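Long-range contacts in thiamine-binding periplasmic protein (Escherichia coli, PDB 2QRY), which binds thiamine, thiamine phosphate and thiamine diphosphate with high affinity as the periplasmic component of the ThiBPQ ABC transporter for thiamine import: residues Ala182-Ala190 against Ile321-Ser329; Ala237-Leu245 against Thr300-Phe308. All blocks are in the same frame, centred on the assembly; numbering follows the deposited sequence.

Contact 1: residues Ala182-Ala190 against Ile321-Ser329; sequences APQAWQKLA and ISEWQRAVS
Trp186 and Trp324 meet in an edge-to-face stack on the buried side of this helix pair. The five-membered ring of Trp324 comes edge-on to the six-membered ring of Trp186, with the planes at 76°, and Trp324 CD1 stands 3.5 Å from Trp186 CD2, close over the middle of the indole. Trp324 takes up this place because its CG lies anti to the backbone N (chi1 162°). Its indole NE1 is hydrogen-bonded to Tyr158 OH, which should help to fix the rotation of the ring. Ala327 brings the backbones close: its CB packs 3.7 Å from Trp186 CB and 3.6 Å from Pro183 O. The helices 182-190 and 310-328 thus pack at a shallow angle, their local axes 8.2 Å apart and crossing at -38°, and the last helix of the chain is laid against a helix of a periplasmic binding-protein lobe. Val328 extends the packed side, its CG1 3.8 Å from Trp186 CE3, and Ala190 CB rests 3.8 Å from Val328 CA. The outer margin is looser. There Gln187, extended beyond CG, offers its CG to Ala327 O at 3.6 Å while its amide reaches into the solvent-exposed side, and Glu323 merely runs alongside Pro183, its OE1 4.2 Å from the proline CD. No hydrogen bond joins the two segments.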
loop_
_atom_site.group_PDB
_atom_site.type_symbol
_atom_site.label_atom_id
_atom_site.label_comp_id
_atom_site.label_asym_id
_atom_site.label_seq_id
_atom_site.Cartn_x
_atom_site.Cartn_y
_atom_site.Cartn_z
ATOM N N ALA A 182 -10.617 13.587 15.292
ATOM C CA ALA A 182 -9.391 13.410 14.525
ATOM C C ALA A 182 -8.472 14.641 14.511
ATOM O O ALA A 182 -7.266 14.520 14.720
ATOM C CB ALA A 182 -9.733 12.997 13.087
ATOM N N PRO A 183 -9.029 15.840 14.263
ATOM C CA PRO A 183 -8.187 17.042 14.233
ATOM C C PRO A 183 -7.425 17.335 15.519
ATOM O O PRO A 183 -6.253 17.711 15.478
ATOM C CB PRO A 183 -9.172 18.156 13.856
ATOM C CG PRO A 183 -10.486 17.640 14.343
ATOM C CD PRO A 183 -10.435 16.176 13.979
ATOM N N GLN A 184 -8.086 17.170 16.657
ATOM C CA GLN A 184 -7.440 17.414 17.939
ATOM C C GLN A 184 -6.347 16.363 18.124
ATOM O O GLN A 184 -5.254 16.660 18.611
ATOM C CB GLN A 184 -8.467 17.327 19.069
ATOM C CG GLN A 184 -7.904 17.592 20.464
ATOM C CD GLN A 184 -7.227 18.955 20.582
ATOM O OE1 GLN A 184 -7.827 19.992 20.271
ATOM N NE2 GLN A 184 -5.973 18.959 21.037
ATOM N N ALA A 185 -6.644 15.132 17.723
ATOM C CA ALA A 185 -5.675 14.050 17.826
ATOM C C ALA A 185 -4.506 14.368 16.900
ATOM O O ALA A 185 -3.341 14.184 17.265
ATOM C CB ALA A 185 -6.316 12.726 17.425
ATOM N N TRP A 186 -4.822 14.854 15.705
ATOM C CA TRP A 186 -3.787 15.201 14.744
ATOM C C TRP A 186 -2.851 16.286 15.268
ATOM O O TRP A 186 -1.641 16.231 15.032
ATOM C CB TRP A 186 -4.410 15.630 13.407
ATOM C CG TRP A 186 -4.733 14.461 12.492
ATOM C CD1 TRP A 186 -5.970 14.064 12.061
ATOM C CD2 TRP A 186 -3.797 13.537 11.922
ATOM N NE1 TRP A 186 -5.859 12.949 11.260
ATOM C CE2 TRP A 186 -4.537 12.606 11.162
ATOM C CE3 TRP A 186 -2.403 13.407 11.982
ATOM C CZ2 TRP A 186 -3.928 11.555 10.466
ATOM C CZ3 TRP A 186 -1.799 12.363 11.291
ATOM C CH2 TRP A 186 -2.562 11.450 10.542
ATOM N N GLN A 187 -3.393 17.273 15.975
ATOM C CA GLN A 187 -2.537 18.324 16.522
ATOM C C GLN A 187 -1.535 17.727 17.510
ATOM O O GLN A 187 -0.376 18.134 17.551
ATOM C CB GLN A 187 -3.371 19.405 17.208
ATOM C CG GLN A 187 -4.190 20.226 16.228
ATOM C CD GLN A 187 -5.058 21.264 16.907
ATOM O OE1 GLN A 187 -4.567 22.105 17.664
ATOM N NE2 GLN A 187 -6.359 21.216 16.633
ATOM N N LYS A 188 -1.983 16.746 18.290
ATOM C CA LYS A 188 -1.120 16.086 19.261
ATOM C C LYS A 188 -0.060 15.248 18.558
ATOM O O LYS A 188 1.086 15.195 19.008
ATOM C CB LYS A 188 -1.937 15.188 20.198
ATOM C CG LYS A 188 -2.895 15.932 21.114
ATOM C CD LYS A 188 -3.727 14.952 21.936
ATOM C CE LYS A 188 -4.732 15.674 22.829
ATOM N NZ LYS A 188 -5.627 14.700 23.523
ATOM N N LEU A 189 -0.439 14.593 17.460
ATOM C CA LEU A 189 0.513 13.769 16.719
ATOM C C LEU A 189 1.539 14.654 16.010
ATOM O O LEU A 189 2.690 14.263 15.843
ATOM C CB LEU A 189 -0.202 12.900 15.676
ATOM C CG LEU A 189 0.308 11.459 15.515
ATOM C CD1 LEU A 189 -0.329 10.815 14.287
ATOM C CD2 LEU A 189 1.820 11.444 15.384
ATOM N N ALA A 190 1.112 15.841 15.589
ATOM C CA ALA A 190 2.001 16.770 14.894
ATOM C C ALA A 190 3.211 17.146 15.748
ATOM O O ALA A 190 4.293 17.399 15.220
ATOM C CB ALA A 190 1.232 18.033 14.487
ATOM N N ILE A 321 -8.777 15.023 4.721
ATOM C CA ILE A 321 -7.428 15.442 4.382
ATOM C C ILE A 321 -7.266 16.937 4.676
ATOM O O ILE A 321 -6.230 17.377 5.184
ATOM C CB ILE A 321 -7.131 15.155 2.900
ATOM C CG1 ILE A 321 -6.804 13.664 2.742
ATOM C CG2 ILE A 321 -5.993 16.042 2.404
ATOM C CD1 ILE A 321 -6.659 13.190 1.315
ATOM N N SER A 322 -8.304 17.708 4.368
ATOM C CA SER A 322 -8.288 19.145 4.600
ATOM C C SER A 322 -8.101 19.434 6.087
ATOM O O SER A 322 -7.349 20.324 6.469
ATOM C CB SER A 322 -9.598 19.766 4.105
ATOM O OG SER A 322 -9.594 21.164 4.302
ATOM N N GLU A 323 -8.792 18.671 6.924
ATOM C CA GLU A 323 -8.686 18.842 8.363
ATOM C C GLU A 323 -7.294 18.433 8.819
ATOM O O GLU A 323 -6.670 19.125 9.622
ATOM C CB GLU A 323 -9.750 17.997 9.058
ATOM C CG GLU A 323 -11.159 18.489 8.754
ATOM C CD GLU A 323 -12.238 17.497 9.143
ATOM O OE1 GLU A 323 -12.270 17.078 10.325
ATOM O OE2 GLU A 323 -13.062 17.143 8.265
ATOM N N TRP A 324 -6.810 17.311 8.290
ATOM C CA TRP A 324 -5.483 16.808 8.620
ATOM C C TRP A 324 -4.384 17.842 8.375
ATOM O O TRP A 324 -3.596 18.139 9.277
ATOM C CB TRP A 324 -5.159 15.557 7.797
ATOM C CG TRP A 324 -3.679 15.236 7.760
ATOM C CD1 TRP A 324 -2.930 14.695 8.763
ATOM C CD2 TRP A 324 -2.767 15.517 6.685
ATOM N NE1 TRP A 324 -1.607 14.625 8.383
ATOM C CE2 TRP A 324 -1.483 15.126 7.113
ATOM C CE3 TRP A 324 -2.916 16.065 5.404
ATOM C CZ2 TRP A 324 -0.347 15.267 6.305
ATOM C CZ3 TRP A 324 -1.783 16.205 4.596
ATOM C CH2 TRP A 324 -0.519 15.809 5.051
ATOM N N GLN A 325 -4.332 18.384 7.158
ATOM C CA GLN A 325 -3.285 19.340 6.820
ATOM C C GLN A 325 -3.352 20.602 7.659
ATOM O O GLN A 325 -2.317 21.175 8.007
ATOM C CB GLN A 325 -3.311 19.672 5.321
ATOM C CG GLN A 325 -4.351 20.673 4.866
ATOM C CD GLN A 325 -3.931 22.113 5.110
ATOM O OE1 GLN A 325 -2.762 22.472 4.936
ATOM N NE2 GLN A 325 -4.889 22.950 5.497
ATOM N N ARG A 326 -4.560 21.027 8.008
ATOM C CA ARG A 326 -4.712 22.222 8.825
ATOM C C ARG A 326 -4.191 21.953 10.233
ATOM O O ARG A 326 -3.557 22.808 10.843
ATOM C CB ARG A 326 -6.183 22.641 8.896
ATOM C CG ARG A 326 -6.431 23.876 9.758
ATOM C CD ARG A 326 -7.916 24.204 9.856
ATOM N NE ARG A 326 -8.506 24.529 8.558
ATOM C CZ ARG A 326 -8.299 25.667 7.898
ATOM N NH1 ARG A 326 -7.509 26.607 8.412
ATOM N NH2 ARG A 326 -8.885 25.867 6.721
ATOM N N ALA A 327 -4.442 20.750 10.735
ATOM C CA ALA A 327 -4.023 20.383 12.082
ATOM C C ALA A 327 -2.532 20.122 12.272
ATOM O O ALA A 327 -1.999 20.359 13.352
ATOM C CB ALA A 327 -4.813 19.164 12.548
ATOM N N VAL A 328 -1.855 19.644 11.233
ATOM C CA VAL A 328 -0.436 19.310 11.353
ATOM C C VAL A 328 0.554 20.345 10.819
ATOM O O VAL A 328 1.771 20.126 10.874
ATOM C CB VAL A 328 -0.121 17.964 10.645
ATOM C CG1 VAL A 328 -0.979 16.854 11.209
ATOM C CG2 VAL A 328 -0.351 18.097 9.159
ATOM N N SER A 329 0.053 21.462 10.305
ATOM C CA SER A 329 0.937 22.475 9.750
ATOM C C SER A 329 1.032 23.736 10.604
ATOM O O SER A 329 0.044 24.441 10.800
ATOM C CB SER A 329 0.474 22.830 8.338
ATOM O OG SER A 329 0.359 21.658 7.547
#

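Contact 2: residues Ala237-Leu245 against Thr300-Phe308; sequences ANFSEGHYL and TKPATTLEF
His243 and Leu306 share the shortest of three backbone hydrogen bonds that join two parallel strands, Leu306 N giving to His243 O at 2.7 Å. His243 N donates to Thr304 O, and Leu245 N to Leu306 O at 2.9 Å. In this way strand 305-306 adds a short parallel edge to strand 243-252, part of the mixed sheet of this solute-binding protein. Two CA-H...O contacts supplement these bonds, Thr305 CA to His243 O and Tyr244 CA to Leu306 O.

Aromatic contacts gather at Tyr244, whose ring is carried over the partner backbone with CG anti to the backbone N (chi1 -160°). Leu306 O lies above one face of the ring, and Glu307 CA makes a CH-pi contact 4.0 Å from its centroid. Tyr244 OH accepts a hydrogen bond from Phe308 N at 2.9 Å, fairly straight at 162°, and has a further partner in Asn88 OD1.

Van der Waals packing adds to this: Pro302 CB sits 3.6 Å from His243 CD2, and Leu245 CB meets Thr305 CG2 at 3.6 Å.

Side-chain hydrogen bonds hold the His243 imidazole at both nitrogens, NE2 accepting from Phe239 N near the ring plane and ND1 bonded to Phe128 O. With NE2 an acceptor and a carbonyl facing ND1, the ring is most simply read as neutral, with its proton on ND1.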
loop_
_atom_site.group_PDB
_atom_site.type_symbol
_atom_site.label_atom_id
_atom_site.label_comp_id
_atom_site.label_asym_id
_atom_site.label_seq_id
_atom_site.Cartn_x
_atom_site.Cartn_y
_atom_site.Cartn_z
ATOM N N ALA A 237 4.426 -2.471 15.824
ATOM C CA ALA A 237 3.638 -2.429 17.052
ATOM C C ALA A 237 2.192 -2.836 16.800
ATOM O O ALA A 237 1.522 -2.289 15.926
ATOM C CB ALA A 237 3.699 -1.045 17.660
ATOM N N ASN A 238 1.726 -3.815 17.566
ATOM C CA ASN A 238 0.365 -4.322 17.445
ATOM C C ASN A 238 -0.543 -3.489 18.351
ATOM O O ASN A 238 -0.461 -3.588 19.575
ATOM C CB ASN A 238 0.346 -5.805 17.850
ATOM C CG ASN A 238 -0.959 -6.513 17.486
ATOM O OD1 ASN A 238 -1.583 -6.231 16.456
ATOM N ND2 ASN A 238 -1.358 -7.460 18.323
ATOM N N PHE A 239 -1.395 -2.656 17.754
ATOM C CA PHE A 239 -2.288 -1.808 18.543
ATOM C C PHE A 239 -3.639 -2.447 18.868
ATOM O O PHE A 239 -4.224 -3.154 18.052
ATOM C CB PHE A 239 -2.497 -0.454 17.850
ATOM C CG PHE A 239 -1.253 0.396 17.779
ATOM C CD1 PHE A 239 -0.145 0.108 18.580
ATOM C CD2 PHE A 239 -1.196 1.495 16.926
ATOM C CE1 PHE A 239 0.996 0.897 18.533
ATOM C CE2 PHE A 239 -0.049 2.297 16.873
ATOM C CZ PHE A 239 1.048 1.995 17.680
ATOM N N SER A 240 -4.120 -2.176 20.080
ATOM C CA SER A 240 -5.376 -2.727 20.570
ATOM C C SER A 240 -6.632 -2.275 19.823
ATOM O O SER A 240 -7.660 -2.946 19.889
ATOM C CB SER A 240 -5.523 -2.433 22.072
ATOM O OG SER A 240 -5.508 -1.043 22.350
ATOM N N GLU A 241 -6.570 -1.146 19.123
ATOM C CA GLU A 241 -7.740 -0.702 18.375
ATOM C C GLU A 241 -7.904 -1.574 17.132
ATOM O O GLU A 241 -8.983 -1.642 16.543
ATOM C CB GLU A 241 -7.607 0.764 17.941
ATOM C CG GLU A 241 -7.491 1.759 19.083
ATOM C CD GLU A 241 -6.054 2.162 19.347
ATOM O OE1 GLU A 241 -5.144 1.479 18.824
ATOM O OE2 GLU A 241 -5.838 3.154 20.075
ATOM N N GLY A 242 -6.833 -2.263 16.750
ATOM C CA GLY A 242 -6.880 -3.084 15.556
ATOM C C GLY A 242 -6.182 -2.310 14.446
ATOM O O GLY A 242 -5.816 -1.150 14.644
ATOM N N HIS A 243 -6.009 -2.931 13.284
ATOM C CA HIS A 243 -5.321 -2.290 12.168
ATOM C C HIS A 243 -6.135 -2.187 10.878
ATOM O O HIS A 243 -7.008 -3.020 10.603
ATOM C CB HIS A 243 -4.009 -3.023 11.906
ATOM C CG HIS A 243 -3.059 -2.962 13.062
ATOM N ND1 HIS A 243 -1.824 -2.352 12.981
ATOM C CD2 HIS A 243 -3.191 -3.375 14.345
ATOM C CE1 HIS A 243 -1.240 -2.389 14.165
ATOM N NE2 HIS A 243 -2.048 -3.002 15.011
ATOM N N TYR A 244 -5.837 -1.153 10.095
ATOM C CA TYR A 244 -6.534 -0.905 8.842
ATOM C C TYR A 244 -6.005 -1.801 7.734
ATOM O O TYR A 244 -4.798 -1.948 7.560
ATOM C CB TYR A 244 -6.402 0.569 8.444
ATOM C CG TYR A 244 -7.461 1.018 7.464
ATOM C CD1 TYR A 244 -7.428 0.602 6.130
ATOM C CD2 TYR A 244 -8.519 1.838 7.875
ATOM C CE1 TYR A 244 -8.426 0.992 5.224
ATOM C CE2 TYR A 244 -9.516 2.233 6.981
ATOM C CZ TYR A 244 -9.462 1.806 5.657
ATOM O OH TYR A 244 -10.435 2.197 4.766
ATOM N N LEU A 245 -6.927 -2.390 6.980
ATOM C CA LEU A 245 -6.574 -3.305 5.906
ATOM C C LEU A 245 -6.371 -2.655 4.556
ATOM O O LEU A 245 -7.145 -1.783 4.146
ATOM C CB LEU A 245 -7.652 -4.384 5.764
ATOM C CG LEU A 245 -7.599 -5.265 4.508
ATOM C CD1 LEU A 245 -6.404 -6.207 4.559
ATOM C CD2 LEU A 245 -8.892 -6.071 4.418
ATOM N N THR A 300 3.123 -10.631 13.474
ATOM C CA THR A 300 1.872 -10.665 14.205
ATOM C C THR A 300 0.713 -10.270 13.301
ATOM O O THR A 300 0.751 -9.230 12.644
ATOM C CB THR A 300 1.882 -9.718 15.417
ATOM O OG1 THR A 300 2.873 -10.150 16.356
ATOM C CG2 THR A 300 0.521 -9.729 16.104
ATOM N N LYS A 301 -0.304 -11.126 13.260
ATOM C CA LYS A 301 -1.513 -10.881 12.479
ATOM C C LYS A 301 -2.450 -10.099 13.392
ATOM O O LYS A 301 -2.865 -10.598 14.437
ATOM C CB LYS A 301 -2.181 -12.205 12.098
ATOM C CG LYS A 301 -1.602 -12.914 10.882
ATOM C CD LYS A 301 -2.234 -12.398 9.590
ATOM C CE LYS A 301 -1.815 -13.238 8.383
ATOM N NZ LYS A 301 -2.483 -12.781 7.125
ATOM N N PRO A 302 -2.790 -8.857 13.023
ATOM C CA PRO A 302 -3.693 -8.130 13.918
ATOM C C PRO A 302 -5.039 -8.847 14.039
ATOM O O PRO A 302 -5.598 -9.311 13.044
ATOM C CB PRO A 302 -3.800 -6.757 13.258
ATOM C CG PRO A 302 -3.615 -7.070 11.805
ATOM C CD PRO A 302 -2.494 -8.078 11.810
ATOM N N ALA A 303 -5.542 -8.953 15.264
ATOM C CA ALA A 303 -6.817 -9.620 15.503
ATOM C C ALA A 303 -7.929 -8.906 14.747
ATOM O O ALA A 303 -8.490 -9.440 13.790
ATOM C CB ALA A 303 -7.129 -9.629 16.991
ATOM N N THR A 304 -8.230 -7.692 15.194
ATOM C CA THR A 304 -9.267 -6.861 14.605
ATOM C C THR A 304 -8.777 -6.105 13.371
ATOM O O THR A 304 -7.722 -5.471 13.395
ATOM C CB THR A 304 -9.783 -5.836 15.632
ATOM O OG1 THR A 304 -10.442 -6.522 16.704
ATOM C CG2 THR A 304 -10.743 -4.857 14.975
ATOM N N THR A 305 -9.558 -6.186 12.299
ATOM C CA THR A 305 -9.250 -5.507 11.048
ATOM C C THR A 305 -10.222 -4.339 10.860
ATOM O O THR A 305 -11.413 -4.471 11.128
ATOM C CB THR A 305 -9.372 -6.479 9.856
ATOM O OG1 THR A 305 -8.219 -7.331 9.819
ATOM C CG2 THR A 305 -9.492 -5.719 8.545
ATOM N N LEU A 306 -9.707 -3.199 10.408
ATOM C CA LEU A 306 -10.526 -2.007 10.200
ATOM C C LEU A 306 -10.515 -1.582 8.740
ATOM O O LEU A 306 -9.463 -1.577 8.097
ATOM C CB LEU A 306 -10.002 -0.851 11.052
ATOM C CG LEU A 306 -9.972 -1.034 12.568
ATOM C CD1 LEU A 306 -9.219 0.117 13.194
ATOM C CD2 LEU A 306 -11.397 -1.117 13.111
ATOM N N GLU A 307 -11.685 -1.200 8.231
ATOM C CA GLU A 307 -11.808 -0.778 6.842
ATOM C C GLU A 307 -13.079 0.030 6.562
ATOM O O GLU A 307 -14.140 -0.234 7.133
ATOM C CB GLU A 307 -11.774 -2.018 5.938
ATOM C CG GLU A 307 -11.965 -1.751 4.450
ATOM C CD GLU A 307 -12.055 -3.037 3.633
ATOM O OE1 GLU A 307 -12.846 -3.924 4.009
ATOM O OE2 GLU A 307 -11.343 -3.169 2.613
ATOM N N PHE A 308 -12.947 1.038 5.699
ATOM C CA PHE A 308 -14.079 1.855 5.273
ATOM C C PHE A 308 -14.446 1.274 3.924
ATOM O O PHE A 308 -13.619 0.624 3.292
ATOM C CB PHE A 308 -13.682 3.312 5.054
ATOM C CG PHE A 308 -13.632 4.125 6.298
ATOM C CD1 PHE A 308 -12.413 4.600 6.781
ATOM C CD2 PHE A 308 -14.800 4.433 6.988
ATOM C CE1 PHE A 308 -12.360 5.374 7.938
ATOM C CE2 PHE A 308 -14.762 5.209 8.148
ATOM C CZ PHE A 308 -13.540 5.680 8.624
#

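How the contacts relate
Followed from the N terminus, helix 182-190 is the first of the four contacting segments; its partner comes only at the very end, so contact 1 closes a loop of 130 residues. Inside that loop lies contact 2: segment 237-245 enters strand 243-252, and after 54 further residues segment 300-308 returns to pair with it. The two loops are nested and do not cross. Strand 305-306 is followed directly by helix 310-328, which carries the chain from the sheet at contact 2 to the peripheral helix at contact 1. The centres of the two contacts are 22 Å apart, and the nearest atoms, about 9 Å apart, do not touch; helix 165-178 packs against side chains of both.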